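Local structure of FAD synthetase (Saccharomyces cerevisiae, 2WSI) at residues 12-17 against 70-75; 212-217 against 222-227; 267-272 against 289-294. The protein joins an adenylyl group from ATP to FMN, making the coenzyme FAD and releasing diphosphate. One frame throughout, in Å; residues are numbered along the deposited sequence.

Contact 1 (12-17 against 70-75)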
ATOM      1  N   GLU A  12       6.652   8.074  13.101  1.00 14.20           N
ATOM      2  CA  GLU A  12       7.099   7.337  14.292  1.00 15.58           C
ATOM      3  C   GLU A  12       7.199   5.855  13.972  1.00 14.21           C
ATOM      4  O   GLU A  12       8.122   5.169  14.424  1.00 11.72           O
ATOM      5  CB  GLU A  12       6.133   7.540  15.481  1.00 14.61           C
ATOM      6  CG  GLU A  12       6.067   8.981  15.995  1.00 24.65           C
ATOM      7  CD  GLU A  12       5.149   9.141  17.211  1.00 41.70           C
ATOM      8  OE1 GLU A  12       4.412   8.193  17.568  1.00 44.06           O
ATOM      9  OE2 GLU A  12       5.163  10.227  17.827  1.00 44.64           O
ATOM     10  N   ILE A  13       6.249   5.359  13.188  1.00 11.70           N
ATOM     11  CA  ILE A  13       6.216   3.932  12.855  1.00 10.42           C
ATOM     12  C   ILE A  13       7.442   3.564  12.058  1.00 10.81           C
ATOM     13  O   ILE A  13       8.088   2.558  12.311  1.00 10.57           O
ATOM     14  CB  ILE A  13       4.918   3.567  12.093  1.00  8.64           C
ATOM     15  CG1 ILE A  13       3.735   3.572  13.074  1.00 13.25           C
ATOM     16  CG2 ILE A  13       5.018   2.181  11.437  1.00 13.28           C
ATOM     17  CD1 ILE A  13       2.338   3.428  12.403  1.00 16.12           C
ATOM     18  N   THR A  14       7.750   4.380  11.074  1.00  9.80           N
ATOM     19  CA  THR A  14       8.829   4.083  10.168  1.00 10.85           C
ATOM     20  C   THR A  14      10.151   4.224  10.921  1.00 15.74           C
ATOM     21  O   THR A  14      11.023   3.372  10.833  1.00 12.73           O
ATOM     22  CB  THR A  14       8.743   5.020   8.950  1.00 16.13           C
ATOM     23  OG1 THR A  14       7.454   4.821   8.324  1.00 12.86           O
ATOM     24  CG2 THR A  14       9.844   4.698   7.947  1.00 17.68           C
ATOM     25  N   ASN A  15      10.266   5.290  11.698  1.00 11.80           N
ATOM     26  CA  ASN A  15      11.444   5.511  12.542  1.00 17.85           C
ATOM     27  C   ASN A  15      11.667   4.336  13.504  1.00 14.98           C
ATOM     28  O   ASN A  15      12.771   3.832  13.665  1.00 16.29           O
ATOM     29  CB  ASN A  15      11.270   6.808  13.340  1.00 16.39           C
ATOM     30  CG  ASN A  15      12.603   7.346  13.889  1.00 22.09           C
ATOM     31  OD1 ASN A  15      13.633   7.285  13.227  1.00 28.07           O
ATOM     32  ND2 ASN A  15      12.562   7.896  15.087  1.00 32.07           N
ATOM     33  N   SER A  16      10.591   3.900  14.134  1.00 15.14           N
ATOM     34  CA  SER A  16      10.633   2.769  15.025  1.00 16.06           C
ATOM     35  C   SER A  16      11.102   1.498  14.286  1.00 23.46           C
ATOM     36  O   SER A  16      11.930   0.735  14.803  1.00 17.85           O
ATOM     37  CB  SER A  16       9.258   2.579  15.658  1.00 18.12           C
ATOM     38  OG  SER A  16       9.245   1.453  16.501  1.00 27.31           O
ATOM     39  N   TYR A  17      10.603   1.273  13.071  1.00 17.23           N
ATOM     40  CA  TYR A  17      11.028   0.103  12.316  1.00 15.54           C
ATOM     41  C   TYR A  17      12.519   0.214  12.023  1.00 19.77           C
ATOM     42  O   TYR A  17      13.252  -0.786  12.086  1.00 19.78           O
ATOM     43  CB  TYR A  17      10.267  -0.047  10.987  1.00 13.61           C
ATOM     44  CG  TYR A  17      10.490  -1.413  10.362  1.00 15.70           C
ATOM     45  CD1 TYR A  17       9.549  -2.441  10.506  1.00 12.20           C
ATOM     46  CD2 TYR A  17      11.660  -1.678   9.647  1.00 12.55           C
ATOM     47  CE1 TYR A  17       9.775  -3.706   9.914  1.00 13.16           C
ATOM     48  CE2 TYR A  17      11.900  -2.894   9.090  1.00 14.24           C
ATOM     49  CZ  TYR A  17      10.983  -3.913   9.232  1.00 15.93           C
ATOM     50  OH  TYR A  17      11.294  -5.097   8.643  1.00 15.30           O
ATOM     51  N   LEU A  70       1.683   4.279   1.173  1.00  5.33           N
ATOM     52  CA  LEU A  70       1.016   5.419   1.800  1.00  6.13           C
ATOM     53  C   LEU A  70       1.584   5.712   3.187  1.00  5.01           C
ATOM     54  O   LEU A  70       1.828   6.868   3.530  1.00  6.32           O
ATOM     55  CB  LEU A  70      -0.501   5.154   1.886  1.00  5.67           C
ATOM     56  CG  LEU A  70      -1.255   6.297   2.562  1.00  6.59           C
ATOM     57  CD1 LEU A  70      -1.001   7.626   1.841  1.00  8.19           C
ATOM     58  CD2 LEU A  70      -2.769   5.980   2.593  1.00 12.38           C
ATOM     59  N   LEU A  71       1.836   4.674   3.988  1.00  5.96           N
ATOM     60  CA  LEU A  71       2.471   4.891   5.287  1.00  8.34           C
ATOM     61  C   LEU A  71       3.854   5.527   5.114  1.00  6.56           C
ATOM     62  O   LEU A  71       4.176   6.473   5.810  1.00  6.72           O
ATOM     63  CB  LEU A  71       2.599   3.594   6.096  1.00  7.30           C
ATOM     64  CG  LEU A  71       1.326   2.829   6.436  1.00 10.29           C
ATOM     65  CD1 LEU A  71       1.684   1.538   7.182  1.00 15.80           C
ATOM     66  CD2 LEU A  71       0.360   3.689   7.253  1.00 11.18           C
ATOM     67  N   LEU A  72       4.665   5.022   4.184  1.00  7.67           N
ATOM     68  CA  LEU A  72       5.995   5.614   3.923  1.00  9.19           C
ATOM     69  C   LEU A  72       5.899   7.059   3.414  1.00  8.41           C
ATOM     70  O   LEU A  72       6.686   7.930   3.785  1.00  7.01           O
ATOM     71  CB  LEU A  72       6.789   4.755   2.921  1.00  3.79           C
ATOM     72  CG  LEU A  72       7.039   3.345   3.454  1.00  7.86           C
ATOM     73  CD1 LEU A  72       7.597   2.495   2.313  1.00  9.69           C
ATOM     74  CD2 LEU A  72       7.984   3.392   4.659  1.00 11.07           C
ATOM     75  N   TYR A  73       4.905   7.307   2.575  1.00  6.47           N
ATOM     76  CA  TYR A  73       4.696   8.605   1.962  1.00  5.92           C
ATOM     77  C   TYR A  73       4.344   9.621   3.053  1.00  7.44           C
ATOM     78  O   TYR A  73       4.885  10.733   3.083  1.00  7.01           O
ATOM     79  CB  TYR A  73       3.532   8.490   0.980  1.00  6.89           C
ATOM     80  CG  TYR A  73       3.342   9.670   0.051  1.00  9.86           C
ATOM     81  CD1 TYR A  73       4.082   9.756  -1.130  1.00 14.15           C
ATOM     82  CD2 TYR A  73       2.415  10.657   0.315  1.00  8.84           C
ATOM     83  CE1 TYR A  73       3.906  10.787  -2.015  1.00 10.42           C
ATOM     84  CE2 TYR A  73       2.222  11.732  -0.568  1.00 12.76           C
ATOM     85  CZ  TYR A  73       2.977  11.775  -1.747  1.00 13.86           C
ATOM     86  OH  TYR A  73       2.826  12.783  -2.675  1.00 14.68           O
ATOM     87  N   LEU A  74       3.463   9.220   3.966  1.00  8.13           N
ATOM     88  CA  LEU A  74       3.064  10.093   5.076  1.00  7.33           C
ATOM     89  C   LEU A  74       4.239  10.350   5.993  1.00  8.56           C
ATOM     90  O   LEU A  74       4.429  11.462   6.467  1.00  8.57           O
ATOM     91  CB  LEU A  74       1.898   9.468   5.874  1.00  6.63           C
ATOM     92  CG  LEU A  74       0.569   9.537   5.090  1.00  9.05           C
ATOM     93  CD1 LEU A  74      -0.471   8.622   5.687  1.00 11.85           C
ATOM     94  CD2 LEU A  74       0.086  10.990   5.012  1.00 15.75           C
ATOM     95  N   SER A  75       5.034   9.320   6.243  1.00  8.28           N
ATOM     96  CA  SER A  75       6.260   9.526   6.999  1.00  8.19           C
ATOM     97  C   SER A  75       7.162  10.582   6.355  1.00  9.74           C
ATOM     98  O   SER A  75       7.687  11.479   7.038  1.00 13.26           O
ATOM     99  CB  SER A  75       7.018   8.206   7.143  1.00 15.60           C
ATOM    100  OG  SER A  75       8.225   8.430   7.841  1.00 20.23           O
TER
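No ring, amide or other flat group takes part where Thr14 meets Ser75 and Leu72, so the junction has no faces or edges of its own; Phe205 of helix 199-209 touches both Thr14 and Leu72. The axes of segments 12-17 and 70-75 approach to 9.4 Å and cross at a signed angle of -100°. Small side chains meet at the crossing, where the CA atoms of Thr14 and Ser75 are separated by 6.8 Å. Thr14 OG1 lies 3.6 Å from Ser75 CB, while Thr14 CB is equally near Ser75 OG, so the two short side chains meet through their CB atoms and hydroxyls. The methyl Thr14 CG2 meets Leu72 CD2 at 4.0 Å, the leucine branch arriving at about a right angle. Thr14 holds its hydroxyl beside its own backbone N (chi1 -58°), which turns OG1 back for a hydrogen bond to Cys10 O, one helical turn earlier, and leaves CG2 for packing. Losing both OG1 and CG2 to an alanine here would probably open a gap against Ser75 and Leu72 and leave Cys10 O without this side-chain donor. The four touching residues are buried, and no hydrogen bond crosses between 12-17 and 70-75: the polar bond of Thr14 serves its own helix, and van der Waals packing alone joins these two segments.

Contact 2 (212-217 against 222-227). With SO4 (sulfate ion), chain B.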
ATOM      1  N   PRO A 212      -4.395  -1.060  10.451  1.00 13.74           N
ATOM      2  CA  PRO A 212      -5.407  -2.015   9.999  1.00 13.65           C
ATOM      3  C   PRO A 212      -5.139  -2.382   8.547  1.00 13.31           C
ATOM      4  O   PRO A 212      -4.761  -1.534   7.774  1.00 13.57           O
ATOM      5  CB  PRO A 212      -6.718  -1.224  10.116  1.00 19.22           C
ATOM      6  CG  PRO A 212      -6.311   0.242  10.050  1.00 18.24           C
ATOM      7  CD  PRO A 212      -4.906   0.328  10.542  1.00 18.48           C
ATOM      8  N   ILE A 213      -5.336  -3.629   8.181  1.00 13.31           N
ATOM      9  CA  ILE A 213      -5.075  -4.054   6.812  1.00 17.78           C
ATOM     10  C   ILE A 213      -6.321  -4.742   6.252  1.00 13.64           C
ATOM     11  O   ILE A 213      -7.146  -5.265   6.999  1.00 13.69           O
ATOM     12  CB  ILE A 213      -3.874  -5.015   6.724  1.00 22.17           C
ATOM     13  CG1 ILE A 213      -4.214  -6.368   7.334  1.00 19.30           C
ATOM     14  CG2 ILE A 213      -2.660  -4.428   7.421  1.00 16.03           C
ATOM     15  CD1 ILE A 213      -3.130  -7.414   7.072  1.00 22.74           C
ATOM     16  N   CYS A 214      -6.453  -4.726   4.938  1.00  9.16           N
ATOM     17  CA  CYS A 214      -7.669  -5.207   4.325  1.00 12.69           C
ATOM     18  C   CYS A 214      -7.967  -6.617   4.830  1.00  9.32           C
ATOM     19  O   CYS A 214      -7.105  -7.487   4.792  1.00 10.15           O
ATOM     20  CB  CYS A 214      -7.543  -5.214   2.799  1.00 10.74           C
ATOM     21  SG  CYS A 214      -9.141  -5.686   2.046  1.00 12.29           S
ATOM     22  N   GLY A 215      -9.194  -6.854   5.279  1.00  8.55           N
ATOM     23  CA  GLY A 215      -9.528  -8.139   5.876  1.00 12.41           C
ATOM     24  C   GLY A 215      -9.408  -9.297   4.889  1.00 13.65           C
ATOM     25  O   GLY A 215      -9.249 -10.430   5.313  1.00 15.69           O
ATOM     26  N   LEU A 216      -9.471  -9.032   3.584  1.00  8.45           N
ATOM     27  CA  LEU A 216      -9.276 -10.116   2.616  1.00 11.17           C
ATOM     28  C   LEU A 216      -7.961 -10.878   2.853  1.00 13.22           C
ATOM     29  O   LEU A 216      -7.899 -12.096   2.633  1.00 13.61           O
ATOM     30  CB  LEU A 216      -9.315  -9.594   1.177  1.00 12.35           C
ATOM     31  CG  LEU A 216     -10.600  -8.844   0.787  1.00 23.42           C
ATOM     32  CD1 LEU A 216     -10.545  -8.455  -0.679  1.00 26.91           C
ATOM     33  CD2 LEU A 216     -11.849  -9.680   1.077  1.00 20.73           C
ATOM     34  N   TYR A 217      -6.900 -10.182   3.274  1.00 11.08           N
ATOM     35  CA  TYR A 217      -5.619 -10.873   3.516  1.00 15.28           C
ATOM     36  C   TYR A 217      -5.759 -11.905   4.651  1.00 16.02           C
ATOM     37  O   TYR A 217      -5.132 -12.966   4.635  1.00 14.28           O
ATOM     38  CB  TYR A 217      -4.490  -9.858   3.825  1.00 12.60           C
ATOM     39  CG  TYR A 217      -4.232  -8.938   2.654  1.00 11.29           C
ATOM     40  CD1 TYR A 217      -3.854  -9.446   1.406  1.00  9.92           C
ATOM     41  CD2 TYR A 217      -4.398  -7.556   2.777  1.00 11.34           C
ATOM     42  CE1 TYR A 217      -3.625  -8.585   0.322  1.00 12.11           C
ATOM     43  CE2 TYR A 217      -4.193  -6.687   1.693  1.00  7.69           C
ATOM     44  CZ  TYR A 217      -3.799  -7.204   0.479  1.00 10.09           C
ATOM     45  OH  TYR A 217      -3.628  -6.333  -0.587  1.00 10.37           O
ATOM     46  N   THR A 222      -3.440 -13.123  -1.238  1.00 11.87           N
ATOM     47  CA  THR A 222      -2.095 -12.534  -1.244  1.00 17.19           C
ATOM     48  C   THR A 222      -2.001 -11.416  -2.283  1.00 14.27           C
ATOM     49  O   THR A 222      -0.997 -10.728  -2.409  1.00 13.03           O
ATOM     50  CB  THR A 222      -1.024 -13.590  -1.571  1.00 14.05           C
ATOM     51  OG1 THR A 222      -1.327 -14.177  -2.849  1.00 10.11           O
ATOM     52  CG2 THR A 222      -0.976 -14.640  -0.475  1.00 13.62           C
ATOM     53  N   SER A 223      -3.049 -11.283  -3.062  1.00 12.61           N
ATOM     54  CA  SER A 223      -3.105 -10.279  -4.115  1.00 15.94           C
ATOM     55  C   SER A 223      -4.587 -10.024  -4.305  1.00 18.14           C
ATOM     56  O   SER A 223      -5.369 -10.980  -4.376  1.00 15.76           O
ATOM     57  CB  SER A 223      -2.492 -10.850  -5.403  1.00 18.82           C
ATOM     58  OG  SER A 223      -2.520  -9.901  -6.453  1.00 22.90           O
ATOM     59  N   ILE A 224      -4.999  -8.766  -4.367  1.00 17.95           N
ATOM     60  CA  ILE A 224      -6.425  -8.480  -4.498  1.00 21.22           C
ATOM     61  C   ILE A 224      -6.727  -7.868  -5.860  1.00 24.54           C
ATOM     62  O   ILE A 224      -6.160  -6.841  -6.237  1.00 25.87           O
ATOM     63  CB  ILE A 224      -6.956  -7.549  -3.373  1.00 20.13           C
ATOM     64  CG1 ILE A 224      -6.734  -8.184  -1.996  1.00 16.05           C
ATOM     65  CG2 ILE A 224      -8.441  -7.283  -3.578  1.00 14.90           C
ATOM     66  CD1 ILE A 224      -7.011  -7.208  -0.803  1.00 12.56           C
ATOM     67  N   GLY A 225      -7.598  -8.541  -6.603  1.00 25.16           N
ATOM     68  CA  GLY A 225      -8.085  -8.041  -7.872  1.00 29.03           C
ATOM     69  C   GLY A 225      -9.561  -7.744  -7.689  1.00 31.20           C
ATOM     70  O   GLY A 225      -9.951  -7.094  -6.714  1.00 31.91           O
ATOM     71  N   GLY A 226     -10.380  -8.224  -8.610  1.00 27.18           N
ATOM     72  CA  GLY A 226     -11.815  -8.061  -8.504  1.00 28.43           C
ATOM     73  C   GLY A 226     -12.496  -9.360  -8.129  1.00 33.04           C
ATOM     74  O   GLY A 226     -11.861 -10.414  -8.027  1.00 31.40           O
ATOM     75  N   ILE A 227     -13.807  -9.287  -7.944  1.00 23.09           N
ATOM     76  CA  ILE A 227     -14.581 -10.409  -7.439  1.00 30.85           C
ATOM     77  C   ILE A 227     -14.407 -11.626  -8.347  1.00 34.03           C
ATOM     78  O   ILE A 227     -14.447 -12.772  -7.900  1.00 29.33           O
ATOM     79  CB  ILE A 227     -16.078 -10.042  -7.373  1.00 27.86           C
ATOM     80  CG1 ILE A 227     -16.373  -9.237  -6.109  1.00 27.08           C
ATOM     81  CG2 ILE A 227     -16.937 -11.294  -7.398  1.00 38.69           C
ATOM     82  CD1 ILE A 227     -17.647  -8.426  -6.182  1.00 32.05           C
TER
HETATM   83  S   SO4 B1305      -2.126  -6.284  -3.697  1.00 22.60           S
HETATM   84  O1  SO4 B1305      -2.644  -6.508  -5.034  1.00 30.40           O
HETATM   85  O2  SO4 B1305      -2.543  -4.953  -3.269  1.00 37.29           O
HETATM   86  O3  SO4 B1305      -2.693  -7.295  -2.804  1.00 22.01           O
HETATM   87  O4  SO4 B1305      -0.669  -6.274  -3.722  1.00 24.98           O
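Ile224 CD1 fills the tight part of this contact, pressed against three side chains of 212-217. The methyl stands over one face of the Tyr217 ring, 3.9 Å from its centroid and 29° off the normal, which is a CH-pi contact. Leu216 CD1 approaches the same methyl at 3.7 Å, its side chain running at about a right angle to the isoleucine, and Cys214 SG meets Ile224 CD1 at 3.9 Å. An extended Ile224 chain (chi2 170°) carries CD1 between Tyr217, Leu216 and Cys214. Looser are the side chains of Thr222, which is buried, and partly exposed Ser223: their CB atoms turn from 212-217, and Ser223 uses its hydroxyl on Arg303. At a separate polar edge a sulfate ion, probably from the crystallisation liquor, bridges the segments. Tyr217 OH donates to sulfate O3 over 2.6 Å, with O3 at the ring edge and in its plane, while Ile224 N divides its hydrogen between O3 at 3.2 Å and, weakly, sulfate O1 at 3.3 Å. Lys64 adds to this, its NZ bonding the sulfate and its backbone N bonding Tyr217 OH. Lys64 belongs to a Gly-Gly-Lys-Asp sequence that resembles the PP-loop motif known in the PAPS reductase family; with the Ser223 side chain about 6 Å from the bound FAD, the sulfate probably marks a phosphate or diphosphate position typical of that nucleotide-binding site.

Contact 3 (267-272 against 289-294)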
ATOM      1  N   ILE A 267      -3.873  -9.507  14.948  1.00 26.20           N
ATOM      2  CA  ILE A 267      -3.500  -8.799  13.735  1.00 22.16           C
ATOM      3  C   ILE A 267      -4.701  -7.967  13.357  1.00 18.51           C
ATOM      4  O   ILE A 267      -5.824  -8.446  13.343  1.00 18.33           O
ATOM      5  CB  ILE A 267      -3.069  -9.753  12.631  1.00 23.46           C
ATOM      6  CG1 ILE A 267      -1.800 -10.493  13.071  1.00 30.81           C
ATOM      7  CG2 ILE A 267      -2.777  -9.001  11.343  1.00 18.15           C
ATOM      8  CD1 ILE A 267      -1.637 -11.851  12.450  1.00 28.95           C
ATOM      9  N   ASN A 268      -4.441  -6.689  13.146  1.00 18.96           N
ATOM     10  CA  ASN A 268      -5.453  -5.701  12.898  1.00 20.89           C
ATOM     11  C   ASN A 268      -6.100  -5.810  11.510  1.00 22.07           C
ATOM     12  O   ASN A 268      -5.836  -4.987  10.653  1.00 27.03           O
ATOM     13  CB  ASN A 268      -4.795  -4.326  13.057  1.00 16.57           C
ATOM     14  CG  ASN A 268      -5.804  -3.216  13.158  1.00 25.50           C
ATOM     15  OD1 ASN A 268      -7.007  -3.467  13.174  1.00 23.30           O
ATOM     16  ND2 ASN A 268      -5.324  -1.979  13.236  1.00 24.68           N
ATOM     17  N   THR A 269      -6.957  -6.807  11.288  1.00 17.14           N
ATOM     18  CA  THR A 269      -7.634  -6.943   9.996  1.00 15.45           C
ATOM     19  C   THR A 269      -8.985  -6.230   9.963  1.00 19.05           C
ATOM     20  O   THR A 269      -9.721  -6.262  10.935  1.00 20.19           O
ATOM     21  CB  THR A 269      -7.863  -8.416   9.621  1.00 17.12           C
ATOM     22  OG1 THR A 269      -8.387  -9.120  10.754  1.00 16.91           O
ATOM     23  CG2 THR A 269      -6.546  -9.055   9.166  1.00 22.33           C
ATOM     24  N   SER A 270      -9.313  -5.618   8.829  1.00 12.65           N
ATOM     25  CA  SER A 270     -10.583  -4.908   8.672  1.00 12.45           C
ATOM     26  C   SER A 270     -11.723  -5.910   8.501  1.00 10.42           C
ATOM     27  O   SER A 270     -11.498  -7.046   8.101  1.00 12.54           O
ATOM     28  CB  SER A 270     -10.530  -3.939   7.476  1.00 13.18           C
ATOM     29  OG  SER A 270     -10.637  -4.630   6.216  1.00 11.85           O
ATOM     30  N   PRO A 271     -12.955  -5.472   8.779  1.00 17.46           N
ATOM     31  CA  PRO A 271     -14.136  -6.356   8.721  1.00 17.19           C
ATOM     32  C   PRO A 271     -14.502  -6.821   7.301  1.00 15.56           C
ATOM     33  O   PRO A 271     -14.451  -6.041   6.363  1.00 16.82           O
ATOM     34  CB  PRO A 271     -15.277  -5.483   9.299  1.00 18.34           C
ATOM     35  CG  PRO A 271     -14.632  -4.353  10.002  1.00 21.12           C
ATOM     36  CD  PRO A 271     -13.215  -4.199   9.487  1.00 14.38           C
ATOM     37  N   ILE A 272     -14.869  -8.086   7.156  1.00 15.43           N
ATOM     38  CA  ILE A 272     -15.352  -8.624   5.887  1.00 16.24           C
ATOM     39  C   ILE A 272     -16.821  -8.278   5.710  1.00 20.69           C
ATOM     40  O   ILE A 272     -17.616  -8.482   6.616  1.00 22.37           O
ATOM     41  CB  ILE A 272     -15.292 -10.167   5.859  1.00 20.09           C
ATOM     42  CG1 ILE A 272     -13.918 -10.677   6.292  1.00 28.15           C
ATOM     43  CG2 ILE A 272     -15.619 -10.680   4.454  1.00 25.64           C
ATOM     44  CD1 ILE A 272     -12.786 -10.050   5.544  1.00 21.28           C
ATOM     45  N   PRO A 289      -3.679 -17.138   6.421  1.00 14.25           N
ATOM     46  CA  PRO A 289      -3.624 -15.715   6.053  1.00 16.97           C
ATOM     47  C   PRO A 289      -2.522 -15.450   5.034  1.00 14.88           C
ATOM     48  O   PRO A 289      -1.546 -16.193   4.974  1.00 12.99           O
ATOM     49  CB  PRO A 289      -3.305 -15.025   7.381  1.00 14.82           C
ATOM     50  CG  PRO A 289      -3.906 -15.925   8.414  1.00 23.96           C
ATOM     51  CD  PRO A 289      -3.715 -17.340   7.874  1.00 17.79           C
ATOM     52  N   GLY A 290      -2.679 -14.383   4.257  1.00 13.60           N
ATOM     53  CA  GLY A 290      -1.740 -14.053   3.196  1.00 13.73           C
ATOM     54  C   GLY A 290      -0.298 -13.945   3.661  1.00 12.00           C
ATOM     55  O   GLY A 290       0.620 -14.237   2.903  1.00 13.48           O
ATOM     56  N   TRP A 291      -0.094 -13.499   4.895  1.00 11.61           N
ATOM     57  CA  TRP A 291       1.255 -13.243   5.392  1.00 14.69           C
ATOM     58  C   TRP A 291       2.007 -14.551   5.694  1.00 16.05           C
ATOM     59  O   TRP A 291       3.154 -14.541   6.147  1.00 14.14           O
ATOM     60  CB  TRP A 291       1.237 -12.301   6.618  1.00 15.46           C
ATOM     61  CG  TRP A 291       0.268 -12.648   7.735  1.00 13.27           C
ATOM     62  CD1 TRP A 291       0.520 -13.425   8.839  1.00 16.03           C
ATOM     63  CD2 TRP A 291      -1.067 -12.168   7.883  1.00 14.19           C
ATOM     64  NE1 TRP A 291      -0.599 -13.494   9.637  1.00 11.97           N
ATOM     65  CE2 TRP A 291      -1.585 -12.724   9.079  1.00 16.73           C
ATOM     66  CE3 TRP A 291      -1.895 -11.342   7.106  1.00 19.78           C
ATOM     67  CZ2 TRP A 291      -2.884 -12.476   9.517  1.00 17.68           C
ATOM     68  CZ3 TRP A 291      -3.191 -11.094   7.552  1.00 13.10           C
ATOM     69  CH2 TRP A 291      -3.665 -11.656   8.747  1.00 18.10           C
ATOM     70  N   TYR A 292       1.357 -15.671   5.413  1.00 14.63           N
ATOM     71  CA  TYR A 292       2.041 -16.974   5.400  1.00 17.11           C
ATOM     72  C   TYR A 292       2.664 -17.271   4.041  1.00 20.95           C
ATOM     73  O   TYR A 292       3.352 -18.287   3.881  1.00 20.01           O
ATOM     74  CB  TYR A 292       1.083 -18.119   5.781  1.00 13.88           C
ATOM     75  CG  TYR A 292       0.906 -18.241   7.266  1.00 20.02           C
ATOM     76  CD1 TYR A 292       1.613 -19.184   7.997  1.00 23.41           C
ATOM     77  CD2 TYR A 292       0.057 -17.383   7.948  1.00 25.05           C
ATOM     78  CE1 TYR A 292       1.463 -19.277   9.380  1.00 27.09           C
ATOM     79  CE2 TYR A 292      -0.105 -17.471   9.328  1.00 25.71           C
ATOM     80  CZ  TYR A 292       0.599 -18.415  10.030  1.00 23.73           C
ATOM     81  OH  TYR A 292       0.434 -18.471  11.384  1.00 26.86           O
ATOM     82  N   LEU A 293       2.421 -16.412   3.051  1.00  8.90           N
ATOM     83  CA  LEU A 293       3.143 -16.542   1.795  1.00 14.89           C
ATOM     84  C   LEU A 293       4.331 -15.565   1.713  1.00 21.38           C
ATOM     85  O   LEU A 293       4.174 -14.354   1.903  1.00 16.76           O
ATOM     86  CB  LEU A 293       2.225 -16.339   0.609  1.00 10.33           C
ATOM     87  CG  LEU A 293       2.940 -16.650  -0.700  1.00 14.87           C
ATOM     88  CD1 LEU A 293       2.720 -18.125  -1.038  1.00 24.48           C
ATOM     89  CD2 LEU A 293       2.470 -15.774  -1.840  1.00 18.45           C
ATOM     90  N   VAL A 294       5.530 -16.092   1.451  1.00 12.10           N
ATOM     91  CA  VAL A 294       6.708 -15.229   1.268  1.00 11.89           C
ATOM     92  C   VAL A 294       7.352 -15.409  -0.093  1.00 18.34           C
ATOM     93  O   VAL A 294       8.257 -14.668  -0.451  1.00 17.10           O
ATOM     94  CB  VAL A 294       7.795 -15.423   2.343  1.00 18.01           C
ATOM     95  CG1 VAL A 294       7.336 -14.823   3.668  1.00 17.36           C
ATOM     96  CG2 VAL A 294       8.218 -16.902   2.496  1.00 19.46           C
TER
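A loop carrying an inverse gamma turn packs here on a short 3-10 segment, 290-292, through the indole of Trp291. Asn268 is the centre of the turn, which the backbone bond from Thr269 N to Ile267 O closes at 2.9 Å, and Ile267 and Thr269 on its two sides both direct CB toward the tryptophan. Ile267 supplies the main touch. Its CG2 lies over one face of the six-membered ring, 4.2 Å from the centroid and 28° off the normal, in a CH-pi contact. Its other branch presses closer: CD1 is 3.2 Å from Trp291 CZ2 and 3.4 Å from Trp291 NE1, so packing is tight along that side of the indole. The opposite face is taken by Pro289 of the same segment, whose CB stands 3.3 Å above the plane and over the ring centre. The indole is thus sandwiched between a proline and an isoleucine. Thr269 comes in differently, its methyl CG2 meeting Trp291 CH2 at the ring edge from 3.9 Å, with the two side chains at about a right angle. Trp291 sets CG between its backbone N and carbonyl carbon (chi1 49°), a crowded placement that lets the ring reach this loop. No hydrogen bond spans the two segments. Around them, helix 199-209 contributes Trp203 against Trp291 and Leu207 against Ile267; Ile213 and Leu245 also touch the indole, and Ile272 rests on Thr115 of helix 114-126.

Contacts 1 and 2 are buried, contact 3 partly so; contact 1 joins two long helices, contacts 2 and 3 loops and short helical turns. Helix 199-209 borders all three contacts. Contacts 1 and 2 lie on opposite sides of the chain's centre, their centres 21 Å apart, although helix 64-87 serves both, through 70-75 in one and Lys64 in the other. Contacts 2 and 3 are direct neighbours: Gly215 N bonds Ser270 OG, and Ile213 pairs with Ser270 through the backbone. Chemistry follows place: packing of small hydroxyl side chains and a leucine between helices, with no hydrogen bond across, an isoleucine-tyrosine contact beside an anion near FAD, and indole packing away from the annotated sites.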